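Glutathione S-transferase (Bombyx mori, PDB 3AY8) probably catalyses the transfer of glutathione to electrophilic substrates, working as a homodimer with the cytosolic glutathione transferase fold. Local coordinates at residues A[21-26]-A[196-201]; A[32-37]-A[44-49]; A[58-63]-A[77-82]; A[143-148]-A[184-189]. All coordinates share one frame; numbering follows the deposited sequence.

Contact 1. Residues A[21-26]-A[196-201]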
loop_
_atom_site.group_PDB
_atom_site.type_symbol
_atom_site.label_atom_id
_atom_site.label_comp_id
_atom_site.label_asym_id
_atom_site.label_seq_id
_atom_site.Cartn_x
_atom_site.Cartn_y
_atom_site.Cartn_z
ATOM N N ALA A 21 -11.259 -9.800 7.675
ATOM C CA ALA A 21 -12.160 -8.640 7.714
ATOM C C ALA A 21 -13.616 -9.098 7.587
ATOM O O ALA A 21 -14.480 -8.626 8.321
ATOM C CB ALA A 21 -11.822 -7.646 6.606
ATOM N N ALA A 22 -13.877 -10.000 6.646
ATOM C CA ALA A 22 -15.221 -10.581 6.494
ATOM C C ALA A 22 -15.672 -11.262 7.801
ATOM O O ALA A 22 -16.798 -11.056 8.240
ATOM C CB ALA A 22 -15.264 -11.558 5.320
ATOM N N ARG A 23 -14.780 -12.022 8.443
ATOM C CA ARG A 23 -15.102 -12.653 9.740
ATOM C C ARG A 23 -15.397 -11.611 10.814
ATOM O O ARG A 23 -16.339 -11.768 11.586
ATOM C CB ARG A 23 -13.985 -13.586 10.234
ATOM C CG ARG A 23 -13.543 -14.694 9.256
ATOM C CD ARG A 23 -14.722 -15.446 8.650
ATOM N NE ARG A 23 -14.362 -16.745 8.076
ATOM C CZ ARG A 23 -15.231 -17.524 7.435
ATOM N NH1 ARG A 23 -16.487 -17.132 7.271
ATOM N NH2 ARG A 23 -14.855 -18.692 6.961
ATOM N N ALA A 24 -14.592 -10.545 10.852
ATOM C CA ALA A 24 -14.727 -9.518 11.883
ATOM C C ALA A 24 -16.061 -8.773 11.805
ATOM O O ALA A 24 -16.702 -8.557 12.834
ATOM C CB ALA A 24 -13.557 -8.532 11.823
ATOM N N ILE A 25 -16.463 -8.396 10.590
ATOM C CA ILE A 25 -17.725 -7.669 10.422
ATOM C C ILE A 25 -18.922 -8.616 10.434
ATOM O O ILE A 25 -20.063 -8.177 10.601
ATOM C CB ILE A 25 -17.732 -6.711 9.200
ATOM C CG1 ILE A 25 -17.145 -7.391 7.964
ATOM C CG2 ILE A 25 -16.984 -5.415 9.541
ATOM C CD1 ILE A 25 -16.324 -6.466 7.053
ATOM N N GLY A 26 -18.650 -9.916 10.320
ATOM C CA GLY A 26 -19.660 -10.944 10.517
ATOM C C GLY A 26 -20.554 -11.216 9.329
ATOM O O GLY A 26 -21.711 -11.590 9.507
ATOM N N ALA A 196 -9.479 -16.134 13.669
ATOM C CA ALA A 196 -8.066 -16.217 13.916
ATOM C C ALA A 196 -7.436 -17.595 13.676
ATOM O O ALA A 196 -6.414 -17.632 13.085
ATOM C CB ALA A 196 -7.761 -15.745 15.242
ATOM N N PRO A 197 -8.055 -18.703 14.093
ATOM C CA PRO A 197 -7.515 -20.037 13.832
ATOM C C PRO A 197 -7.446 -20.352 12.381
ATOM O O PRO A 197 -6.521 -20.960 11.968
ATOM C CB PRO A 197 -8.524 -20.989 14.482
ATOM C CG PRO A 197 -9.093 -20.260 15.489
ATOM C CD PRO A 197 -9.070 -18.771 15.136
ATOM N N GLU A 198 -8.457 -19.934 11.654
ATOM C CA GLU A 198 -8.512 -20.118 10.244
ATOM C C GLU A 198 -7.332 -19.368 9.640
ATOM O O GLU A 198 -6.660 -19.872 8.793
ATOM C CB GLU A 198 -9.860 -19.620 9.717
ATOM C CG GLU A 198 -10.084 -19.605 8.245
ATOM C CD GLU A 198 -11.466 -19.076 7.868
ATOM O OE1 GLU A 198 -11.862 -18.029 8.334
ATOM O OE2 GLU A 198 -12.146 -19.721 7.096
ATOM N N ASN A 199 -7.059 -18.179 10.134
ATOM C CA ASN A 199 -5.867 -17.457 9.675
ATOM C C ASN A 199 -4.570 -18.166 10.044
ATOM O O ASN A 199 -3.668 -18.306 9.212
ATOM C CB ASN A 199 -5.834 -16.038 10.228
ATOM C CG ASN A 199 -4.518 -15.352 9.932
ATOM O OD1 ASN A 199 -4.241 -14.998 8.799
ATOM N ND2 ASN A 199 -3.673 -15.235 10.943
ATOM N N GLU A 200 -4.480 -18.607 11.296
ATOM C CA GLU A 200 -3.277 -19.290 11.793
ATOM C C GLU A 200 -2.937 -20.543 10.992
ATOM O O GLU A 200 -1.755 -20.845 10.754
ATOM C CB GLU A 200 -3.439 -19.634 13.280
ATOM C CG GLU A 200 -3.422 -18.420 14.210
ATOM C CD GLU A 200 -2.051 -17.744 14.275
ATOM O OE1 GLU A 200 -1.040 -18.426 14.019
ATOM O OE2 GLU A 200 -1.979 -16.534 14.580
ATOM N N ASP A 201 -3.966 -21.271 10.554
ATOM C CA ASP A 201 -3.748 -22.488 9.757
ATOM C C ASP A 201 -3.133 -22.168 8.399
ATOM O O ASP A 201 -2.203 -22.854 7.957
ATOM C CB ASP A 201 -5.058 -23.275 9.579
ATOM C CG ASP A 201 -5.467 -24.011 10.839
ATOM O OD1 ASP A 201 -4.576 -24.543 11.534
ATOM O OD2 ASP A 201 -6.675 -24.052 11.149
#
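R23 bends at chi2 while E198 runs straight out from its helix, CG anti to the backbone N (chi1 175°) and the chain extended beyond it, and the two side chains meet at about a right angle. Their flat ends then lie almost in one plane, guanidinium and carboxylate only 11° apart. R23 takes hold side-on: NE gives its hydrogen to OE1 of E198 at 2.8 Å, and NH2 gives one to OE2 of E198 at 2.9 Å. Each oxygen offers its syn lone pair, and both bonds are nearly straight. The remaining nitrogen of R23, NH1, bonds to a glycerol that probably came from the crystallisation liquor. Were R23 cut back to an alanine, the E198 carboxylate would probably lose its charged mate and be free to turn about its own chain. One residue further on, N199 reaches R16, so helices 13-25 and 196-213 are tied at a second point; they belong to the N-terminal, thioredoxin-like part and the C-terminal helical part. At the surface, where neither R23 nor E198 is fully buried, this paired two-bond salt bridge joins the two parts by charge and direction more than by burial.

Contact 2. Residues A[32-37]-A[44-49]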
loop_
_atom_site.group_PDB
_atom_site.type_symbol
_atom_site.label_atom_id
_atom_site.label_comp_id
_atom_site.label_asym_id
_atom_site.label_seq_id
_atom_site.Cartn_x
_atom_site.Cartn_y
_atom_site.Cartn_z
ATOM N N GLU A 32 -14.386 -19.481 -2.328
ATOM C CA GLU A 32 -13.853 -20.335 -3.377
ATOM C C GLU A 32 -12.339 -20.403 -3.221
ATOM O O GLU A 32 -11.658 -19.396 -3.401
ATOM C CB GLU A 32 -14.217 -19.769 -4.746
ATOM C CG GLU A 32 -13.706 -20.598 -5.907
ATOM C CD GLU A 32 -14.752 -21.540 -6.446
ATOM O OE1 GLU A 32 -15.644 -21.073 -7.186
ATOM O OE2 GLU A 32 -14.680 -22.746 -6.131
ATOM N N ILE A 33 -11.824 -21.584 -2.878
ATOM C CA ILE A 33 -10.397 -21.785 -2.694
ATOM C C ILE A 33 -9.710 -21.808 -4.056
ATOM O O ILE A 33 -10.125 -22.535 -4.962
ATOM C CB ILE A 33 -10.082 -23.074 -1.882
ATOM C CG1 ILE A 33 -10.734 -23.028 -0.483
ATOM C CG2 ILE A 33 -8.572 -23.312 -1.792
ATOM C CD1 ILE A 33 -10.255 -21.841 0.421
ATOM N N VAL A 34 -8.677 -20.984 -4.195
ATOM C CA VAL A 34 -7.926 -20.858 -5.439
ATOM C C VAL A 34 -6.484 -21.226 -5.115
ATOM O O VAL A 34 -5.780 -20.472 -4.445
ATOM C CB VAL A 34 -8.026 -19.408 -6.018
ATOM C CG1 VAL A 34 -7.222 -19.260 -7.309
ATOM C CG2 VAL A 34 -9.482 -19.023 -6.266
ATOM N N ASN A 35 -6.057 -22.402 -5.566
ATOM C CA ASN A 35 -4.691 -22.847 -5.330
ATOM C C ASN A 35 -3.742 -22.222 -6.352
ATOM O O ASN A 35 -3.599 -22.719 -7.471
ATOM C CB ASN A 35 -4.603 -24.377 -5.354
ATOM C CG ASN A 35 -3.227 -24.892 -4.976
ATOM O OD1 ASN A 35 -2.255 -24.134 -4.905
ATOM N ND2 ASN A 35 -3.134 -26.193 -4.732
ATOM N N LEU A 36 -3.094 -21.133 -5.957
ATOM C CA LEU A 36 -2.132 -20.473 -6.835
ATOM C C LEU A 36 -0.861 -21.299 -7.085
ATOM O O LEU A 36 -0.181 -21.096 -8.092
ATOM C CB LEU A 36 -1.803 -19.059 -6.344
ATOM C CG LEU A 36 -2.915 -18.008 -6.476
ATOM C CD1 LEU A 36 -2.357 -16.625 -6.178
ATOM C CD2 LEU A 36 -3.590 -18.025 -7.856
ATOM N N PHE A 37 -0.564 -22.248 -6.198
ATOM C CA PHE A 37 0.553 -23.175 -6.425
ATOM C C PHE A 37 0.337 -24.116 -7.626
ATOM O O PHE A 37 1.307 -24.630 -8.190
ATOM C CB PHE A 37 0.865 -24.000 -5.170
ATOM C CG PHE A 37 1.545 -23.225 -4.072
ATOM C CD1 PHE A 37 1.563 -23.723 -2.771
ATOM C CD2 PHE A 37 2.161 -22.000 -4.330
ATOM C CE1 PHE A 37 2.188 -23.023 -1.745
ATOM C CE2 PHE A 37 2.788 -21.287 -3.306
ATOM C CZ PHE A 37 2.802 -21.802 -2.011
ATOM N N GLU A 44 -12.377 -22.299 -14.131
ATOM C CA GLU A 44 -12.932 -21.344 -15.100
ATOM C C GLU A 44 -13.642 -20.168 -14.433
ATOM O O GLU A 44 -13.551 -19.035 -14.910
ATOM C CB GLU A 44 -13.916 -22.048 -16.048
ATOM C CG GLU A 44 -13.310 -23.151 -16.918
ATOM C CD GLU A 44 -12.738 -22.644 -18.239
ATOM O OE1 GLU A 44 -12.716 -21.414 -18.475
ATOM O OE2 GLU A 44 -12.306 -23.491 -19.051
ATOM N N SER A 45 -14.353 -20.453 -13.340
ATOM C CA SER A 45 -15.086 -19.435 -12.577
ATOM C C SER A 45 -14.190 -18.295 -12.071
ATOM O O SER A 45 -14.651 -17.163 -11.922
ATOM C CB SER A 45 -15.845 -20.076 -11.406
ATOM O OG SER A 45 -14.976 -20.815 -10.562
ATOM N N PHE A 46 -12.919 -18.605 -11.821
ATOM C CA PHE A 46 -11.932 -17.614 -11.385
ATOM C C PHE A 46 -11.257 -16.884 -12.550
ATOM O O PHE A 46 -11.210 -15.652 -12.567
ATOM C CB PHE A 46 -10.874 -18.268 -10.486
ATOM C CG PHE A 46 -9.747 -17.343 -10.095
ATOM C CD1 PHE A 46 -8.451 -17.582 -10.540
ATOM C CD2 PHE A 46 -9.982 -16.233 -9.282
ATOM C CE1 PHE A 46 -7.402 -16.734 -10.180
ATOM C CE2 PHE A 46 -8.942 -15.382 -8.921
ATOM C CZ PHE A 46 -7.652 -15.634 -9.373
ATOM N N LEU A 47 -10.738 -17.656 -13.511
ATOM C CA LEU A 47 -10.017 -17.127 -14.682
ATOM C C LEU A 47 -10.866 -16.170 -15.529
ATOM O O LEU A 47 -10.330 -15.313 -16.236
ATOM C CB LEU A 47 -9.476 -18.277 -15.555
ATOM C CG LEU A 47 -8.581 -19.355 -14.919
ATOM C CD1 LEU A 47 -8.549 -20.609 -15.774
ATOM C CD2 LEU A 47 -7.163 -18.863 -14.653
ATOM N N LYS A 48 -12.187 -16.317 -15.424
ATOM C CA LYS A 48 -13.161 -15.536 -16.191
ATOM C C LYS A 48 -13.233 -14.047 -15.819
ATOM O O LYS A 48 -13.169 -13.183 -16.695
ATOM C CB LYS A 48 -14.554 -16.172 -16.045
ATOM C CG LYS A 48 -15.661 -15.508 -16.861
ATOM C CD LYS A 48 -17.054 -15.933 -16.387
ATOM C CE LYS A 48 -17.437 -17.323 -16.888
ATOM N NZ LYS A 48 -18.875 -17.627 -16.631
ATOM N N LEU A 49 -13.356 -13.756 -14.524
ATOM C CA LEU A 49 -13.831 -12.442 -14.069
ATOM C C LEU A 49 -12.815 -11.300 -13.918
ATOM O O LEU A 49 -13.207 -10.134 -13.945
ATOM C CB LEU A 49 -14.670 -12.578 -12.785
ATOM C CG LEU A 49 -14.317 -13.576 -11.676
ATOM C CD1 LEU A 49 -12.982 -13.265 -11.015
ATOM C CD2 LEU A 49 -15.433 -13.591 -10.641
#
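One face of the F46 ring carries V34: CG1 of V34 sits 4.0 Å from the ring centroid and 18° off the normal, a CH-pi contact displaced toward the rim on the CD1-CE1 side. The second methyl, CG2 of V34, comes down near the root of the ring, 4.1 Å from CD2 of F46, so the branched side chain straddles that face and crosses the phenylalanine at about a right angle. The first torsion of F46 (chi1 175°), which puts CG opposite the backbone N, sets the ring beneath V34, and V55 packs against it from the loop that follows helix 44-49. Without the ring, as with an alanine here, a gap is likely to open beneath both methyls of V34, and the main apolar grip between helix and strand end would go with it. V34 is still held to H8 by backbone hydrogen bonding, just beyond the last residue of strand 30-33. A short helix folded back on the edge strand of the sheet in this way belongs to the thioredoxin-like N-terminal domain of glutathione transferases, in the part between its second and third strands.

Contact 3. Residues A[58-63]-A[77-82]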
loop_
_atom_site.group_PDB
_atom_site.type_symbol
_atom_site.label_atom_id
_atom_site.label_comp_id
_atom_site.label_asym_id
_atom_site.label_seq_id
_atom_site.Cartn_x
_atom_site.Cartn_y
_atom_site.Cartn_z
ATOM N N LEU A 58 -12.954 -10.306 -4.595
ATOM C CA LEU A 58 -14.315 -10.330 -4.128
ATOM C C LEU A 58 -15.267 -10.210 -5.330
ATOM O O LEU A 58 -15.069 -9.360 -6.199
ATOM C CB LEU A 58 -14.547 -9.176 -3.154
ATOM C CG LEU A 58 -15.890 -9.092 -2.422
ATOM C CD1 LEU A 58 -15.980 -10.111 -1.279
ATOM C CD2 LEU A 58 -16.125 -7.686 -1.909
ATOM N N ASP A 59 -16.274 -11.075 -5.378
ATOM C CA ASP A 59 -17.399 -10.912 -6.309
ATOM C C ASP A 59 -18.663 -10.632 -5.496
ATOM O O ASP A 59 -19.262 -11.542 -4.915
ATOM C CB ASP A 59 -17.575 -12.155 -7.186
ATOM C CG ASP A 59 -18.646 -11.976 -8.276
ATOM O OD1 ASP A 59 -19.524 -11.090 -8.167
ATOM O OD2 ASP A 59 -18.604 -12.739 -9.253
ATOM N N ASP A 60 -19.031 -9.357 -5.425
ATOM C CA ASP A 60 -20.247 -8.936 -4.755
ATOM C C ASP A 60 -21.316 -8.652 -5.809
ATOM O O ASP A 60 -21.435 -7.515 -6.292
ATOM C CB ASP A 60 -19.997 -7.680 -3.920
ATOM C CG ASP A 60 -21.251 -7.181 -3.218
ATOM O OD1 ASP A 60 -22.319 -7.817 -3.342
ATOM O OD2 ASP A 60 -21.176 -6.144 -2.541
ATOM N N ASN A 61 -22.065 -9.695 -6.175
ATOM C CA ASN A 61 -23.199 -9.568 -7.102
ATOM C C ASN A 61 -22.730 -8.966 -8.434
ATOM O O ASN A 61 -23.327 -8.022 -8.956
ATOM C CB ASN A 61 -24.335 -8.740 -6.471
ATOM C CG ASN A 61 -24.875 -9.345 -5.148
ATOM O OD1 ASN A 61 -26.079 -9.566 -5.009
ATOM N ND2 ASN A 61 -23.990 -9.593 -4.175
ATOM N N ASN A 62 -21.627 -9.513 -8.949
ATOM C CA ASN A 62 -20.966 -9.057 -10.184
ATOM C C ASN A 62 -20.088 -7.789 -10.141
ATOM O O ASN A 62 -19.391 -7.499 -11.118
ATOM C CB ASN A 62 -21.925 -9.057 -11.382
ATOM C CG ASN A 62 -22.271 -10.464 -11.821
ATOM O OD1 ASN A 62 -21.660 -10.999 -12.749
ATOM N ND2 ASN A 62 -23.206 -11.099 -11.113
ATOM N N PHE A 63 -20.111 -7.057 -9.029
ATOM C CA PHE A 63 -19.054 -6.072 -8.744
ATOM C C PHE A 63 -17.831 -6.853 -8.283
ATOM O O PHE A 63 -17.832 -7.464 -7.208
ATOM C CB PHE A 63 -19.480 -5.045 -7.681
ATOM C CG PHE A 63 -18.362 -4.110 -7.242
ATOM C CD1 PHE A 63 -17.782 -3.213 -8.140
ATOM C CD2 PHE A 63 -17.908 -4.121 -5.925
ATOM C CE1 PHE A 63 -16.749 -2.350 -7.741
ATOM C CE2 PHE A 63 -16.877 -3.264 -5.507
ATOM C CZ PHE A 63 -16.297 -2.378 -6.426
ATOM N N ASP A 77 -17.789 -0.857 5.178
ATOM C CA ASP A 77 -18.787 0.184 4.891
ATOM C C ASP A 77 -20.107 -0.390 4.336
ATOM O O ASP A 77 -21.178 0.082 4.694
ATOM C CB ASP A 77 -18.222 1.258 3.939
ATOM C CG ASP A 77 -17.413 2.338 4.663
ATOM O OD1 ASP A 77 -17.464 2.410 5.909
ATOM O OD2 ASP A 77 -16.720 3.134 3.986
ATOM N N LYS A 78 -20.027 -1.405 3.476
ATOM C CA LYS A 78 -21.233 -1.950 2.856
ATOM C C LYS A 78 -22.061 -2.836 3.813
ATOM O O LYS A 78 -23.290 -2.733 3.838
ATOM C CB LYS A 78 -20.894 -2.685 1.548
ATOM C CG LYS A 78 -22.103 -3.215 0.774
ATOM C CD LYS A 78 -22.589 -2.251 -0.284
ATOM C CE LYS A 78 -23.849 -2.771 -0.969
ATOM N NZ LYS A 78 -23.576 -3.941 -1.882
ATOM N N TYR A 79 -21.391 -3.669 4.608
ATOM C CA TYR A 79 -22.074 -4.686 5.420
ATOM C C TYR A 79 -21.879 -4.569 6.931
ATOM O O TYR A 79 -22.532 -5.285 7.692
ATOM C CB TYR A 79 -21.712 -6.100 4.927
ATOM C CG TYR A 79 -22.076 -6.320 3.474
ATOM C CD1 TYR A 79 -23.412 -6.437 3.080
ATOM C CD2 TYR A 79 -21.092 -6.376 2.492
ATOM C CE1 TYR A 79 -23.758 -6.605 1.734
ATOM C CE2 TYR A 79 -21.420 -6.553 1.151
ATOM C CZ TYR A 79 -22.759 -6.666 0.781
ATOM O OH TYR A 79 -23.090 -6.833 -0.541
ATOM N N GLY A 80 -21.008 -3.665 7.371
ATOM C CA GLY A 80 -20.789 -3.444 8.805
ATOM C C GLY A 80 -22.049 -3.039 9.554
ATOM O O GLY A 80 -22.796 -2.175 9.099
ATOM N N LYS A 81 -22.275 -3.662 10.709
ATOM C CA LYS A 81 -23.491 -3.435 11.493
ATOM C C LYS A 81 -23.328 -2.278 12.477
ATOM O O LYS A 81 -24.306 -1.821 13.071
ATOM C CB LYS A 81 -23.906 -4.714 12.227
ATOM C CG LYS A 81 -24.590 -5.737 11.331
ATOM C CD LYS A 81 -24.572 -7.125 11.962
ATOM C CE LYS A 81 -25.198 -8.154 11.028
ATOM N NZ LYS A 81 -24.656 -9.517 11.283
ATOM N N ASP A 82 -22.085 -1.829 12.648
ATOM C CA ASP A 82 -21.744 -0.628 13.414
ATOM C C ASP A 82 -20.516 0.004 12.741
ATOM O O ASP A 82 -20.168 -0.362 11.609
ATOM C CB ASP A 82 -21.442 -0.981 14.879
ATOM C CG ASP A 82 -20.317 -1.995 15.014
ATOM O OD1 ASP A 82 -20.260 -2.939 14.198
ATOM O OD2 ASP A 82 -19.484 -1.855 15.939
#
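Strand 57-60 ends in a type I' turn from D60 to F63, closed by backbone bonds in both directions between those two residues, while helix 68-79 runs out at Y79; the nearest CA atoms across the contact, CA of D60 and CA of K78, are 10.4 Å apart. Side chains bridge that distance from opposite directions. OH of Y79 donates to OD2 of D60 at 2.9 Å, on the syn side but 33° out of the carboxylate plane; ring and carboxylate planes stand 50° apart. CG of K78 lies over one face of the Y79 ring, 3.4 Å above its plane, and NZ of K78 reaches OD2 of D60 in a weak, 3.3 Å salt bridge. Y74, one helical turn before K78, is also bonded to OD2, so one oxygen of the buried D60 holds two tyrosines and, weakly, the lysine. K78 packs on L90 of the second subunit. This is the edge hairpin of the thioredoxin-like domain, fastened to the helix that follows it, beside the dimer interface.

Contact 4. Residues A[143-148]-A[184-189]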
loop_
_atom_site.group_PDB
_atom_site.type_symbol
_atom_site.label_atom_id
_atom_site.label_comp_id
_atom_site.label_asym_id
_atom_site.label_seq_id
_atom_site.Cartn_x
_atom_site.Cartn_y
_atom_site.Cartn_z
ATOM N N GLN A 143 5.932 0.643 18.065
ATOM C CA GLN A 143 5.576 1.988 18.558
ATOM C C GLN A 143 4.087 2.322 18.427
ATOM O O GLN A 143 3.498 2.864 19.376
ATOM C CB GLN A 143 6.433 3.088 17.907
ATOM C CG GLN A 143 7.895 3.089 18.368
ATOM C CD GLN A 143 8.035 3.038 19.894
ATOM O OE1 GLN A 143 7.512 3.891 20.611
ATOM N NE2 GLN A 143 8.729 2.028 20.386
ATOM N N PHE A 144 3.471 1.997 17.283
ATOM C CA PHE A 144 2.005 2.161 17.141
ATOM C C PHE A 144 1.302 1.550 18.352
ATOM O O PHE A 144 0.388 2.144 18.925
ATOM C CB PHE A 144 1.446 1.467 15.879
ATOM C CG PHE A 144 2.032 1.952 14.578
ATOM C CD1 PHE A 144 2.602 3.221 14.458
ATOM C CD2 PHE A 144 1.968 1.145 13.454
ATOM C CE1 PHE A 144 3.144 3.648 13.234
ATOM C CE2 PHE A 144 2.485 1.563 12.238
ATOM C CZ PHE A 144 3.082 2.806 12.128
ATOM N N LEU A 145 1.756 0.362 18.737
ATOM C CA LEU A 145 1.124 -0.425 19.794
ATOM C C LEU A 145 1.566 -0.034 21.216
ATOM O O LEU A 145 1.176 -0.677 22.187
ATOM C CB LEU A 145 1.374 -1.913 19.536
ATOM C CG LEU A 145 0.681 -2.480 18.297
ATOM C CD1 LEU A 145 1.323 -3.790 17.886
ATOM C CD2 LEU A 145 -0.833 -2.646 18.531
ATOM N N GLU A 146 2.384 1.008 21.324
ATOM C CA GLU A 146 2.766 1.571 22.621
ATOM C C GLU A 146 1.672 2.531 23.084
ATOM O O GLU A 146 1.383 2.630 24.277
ATOM C CB GLU A 146 4.107 2.318 22.510
ATOM C CG GLU A 146 4.573 3.017 23.808
ATOM C CD GLU A 146 4.984 2.038 24.885
ATOM O OE1 GLU A 146 5.485 0.940 24.550
ATOM O OE2 GLU A 146 4.803 2.360 26.075
ATOM N N LYS A 147 1.070 3.223 22.122
ATOM C CA LYS A 147 0.063 4.246 22.383
ATOM C C LYS A 147 -1.308 3.637 22.671
ATOM O O LYS A 147 -1.971 4.023 23.638
ATOM C CB LYS A 147 -0.026 5.204 21.189
ATOM C CG LYS A 147 1.319 5.763 20.742
ATOM C CD LYS A 147 1.179 6.674 19.520
ATOM C CE LYS A 147 2.484 7.395 19.211
ATOM N NZ LYS A 147 3.559 6.468 18.743
ATOM N N THR A 148 -1.722 2.684 21.835
ATOM C CA THR A 148 -3.049 2.061 21.946
ATOM C C THR A 148 -2.949 0.532 22.032
ATOM O O THR A 148 -1.938 -0.060 21.612
ATOM C CB THR A 148 -3.956 2.435 20.740
ATOM O OG1 THR A 148 -3.279 2.142 19.515
ATOM C CG2 THR A 148 -4.326 3.926 20.740
ATOM N N GLN A 184 4.301 -8.468 20.715
ATOM C CA GLN A 184 4.069 -9.721 21.461
ATOM C C GLN A 184 2.727 -9.707 22.189
ATOM O O GLN A 184 1.988 -10.684 22.144
ATOM C CB GLN A 184 5.207 -10.000 22.453
ATOM C CG GLN A 184 6.533 -10.326 21.783
ATOM C CD GLN A 184 7.633 -10.611 22.776
ATOM O OE1 GLN A 184 7.954 -9.778 23.624
ATOM N NE2 GLN A 184 8.234 -11.782 22.662
ATOM N N ARG A 185 2.408 -8.586 22.832
ATOM C CA ARG A 185 1.126 -8.415 23.519
ATOM C C ARG A 185 -0.042 -8.463 22.520
ATOM O O ARG A 185 -1.042 -9.165 22.719
ATOM C CB ARG A 185 1.107 -7.072 24.254
ATOM C CG ARG A 185 -0.236 -6.746 24.945
ATOM C CD ARG A 185 -0.389 -5.251 25.234
ATOM N NE ARG A 185 -0.808 -4.494 24.049
ATOM C CZ ARG A 185 -0.182 -3.428 23.550
ATOM N NH1 ARG A 185 0.926 -2.957 24.123
ATOM N NH2 ARG A 185 -0.671 -2.819 22.470
ATOM N N TRP A 186 0.091 -7.692 21.449
ATOM C CA TRP A 186 -0.979 -7.535 20.474
ATOM C C TRP A 186 -1.281 -8.844 19.741
ATOM O O TRP A 186 -2.443 -9.145 19.473
ATOM C CB TRP A 186 -0.615 -6.393 19.516
ATOM C CG TRP A 186 -1.382 -6.314 18.236
ATOM C CD1 TRP A 186 -2.582 -5.709 18.040
ATOM C CD2 TRP A 186 -0.971 -6.824 16.956
ATOM N NE1 TRP A 186 -2.955 -5.811 16.716
ATOM C CE2 TRP A 186 -1.982 -6.489 16.030
ATOM C CE3 TRP A 186 0.157 -7.527 16.506
ATOM C CZ2 TRP A 186 -1.911 -6.842 14.677
ATOM C CZ3 TRP A 186 0.237 -7.874 15.165
ATOM C CH2 TRP A 186 -0.800 -7.536 14.262
ATOM N N ILE A 187 -0.243 -9.622 19.443
ATOM C CA ILE A 187 -0.412 -10.861 18.679
ATOM C C ILE A 187 -1.193 -11.937 19.453
ATOM O O ILE A 187 -1.890 -12.754 18.852
ATOM C CB ILE A 187 0.935 -11.400 18.126
ATOM C CG1 ILE A 187 0.693 -12.401 16.993
ATOM C CG2 ILE A 187 1.793 -12.001 19.225
ATOM C CD1 ILE A 187 0.411 -11.741 15.656
ATOM N N LYS A 188 -1.087 -11.916 20.783
ATOM C CA LYS A 188 -1.942 -12.742 21.653
ATOM C C LYS A 188 -3.378 -12.227 21.650
ATOM O O LYS A 188 -4.312 -13.014 21.632
ATOM C CB LYS A 188 -1.427 -12.744 23.089
ATOM C CG LYS A 188 -0.033 -13.282 23.266
ATOM C CD LYS A 188 0.411 -13.029 24.699
ATOM C CE LYS A 188 1.832 -13.528 24.937
ATOM N NZ LYS A 188 2.411 -12.830 26.116
ATOM N N ASP A 189 -3.558 -10.909 21.669
ATOM C CA ASP A 189 -4.907 -10.342 21.540
ATOM C C ASP A 189 -5.552 -10.670 20.189
ATOM O O ASP A 189 -6.769 -10.850 20.112
ATOM C CB ASP A 189 -4.900 -8.837 21.770
ATOM C CG ASP A 189 -4.834 -8.473 23.245
ATOM O OD1 ASP A 189 -5.255 -9.294 24.089
ATOM O OD2 ASP A 189 -4.338 -7.374 23.554
#
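L145 and W186 make the close-packed half of this contact: CD1 of L145 lies over one face of the indole, 3.5 Å above its plane and toward the rim, while CD2 of L145 comes to 3.6 Å from CD1 of W186. The two side chains cross obliquely, and both are buried. The chi1 of W186, 164°, carries the indole out from its helix to lie against the leucine methyls; NE1 of W186 bonds to D160, and I163 and M167 of helix 158-173 also pack on it. The more open half belongs to R185, which is partly exposed. Its guanidinium meets the helix end edge-on, with both terminal nitrogens on one oxygen: NH2 of R185 to O of L145 at 2.8 Å, on a lone pair in the carbonyl plane, and NH1 of R185 to the same O at 3.0 Å, tilted 20° from that plane. NH2 of R185 bonds to O of K149 as well. Near it E146, exposed, bonds through its carboxylate to N182. The positive group thus faces carbonyls at, and just after, the C-terminal end of helix 128-147, where the helix dipole would probably favour it.

How the contacts relate
From the N terminus, helix 13-25 supplies the first half of contact 1, whose partner arrives only with helix 196-213; the loop it closes therefore spans most of the chain, and the other three contacts lie within it. Contact 2 closes first, a short loop between strand 30-33 and helix 44-49. Contact 3 follows in series, from strand 57-60 to helix 68-79, and touches contact 2 where L49 packs on D59; both serve the same sheet. Contact 4 then joins helices 128-147 and 181-190 within the C-terminal part, its centre about 35 Å from that of contact 2. None cross. Of the four, contact 1 is the one that joins the two parts, and it touches contact 3 through G26 and K81.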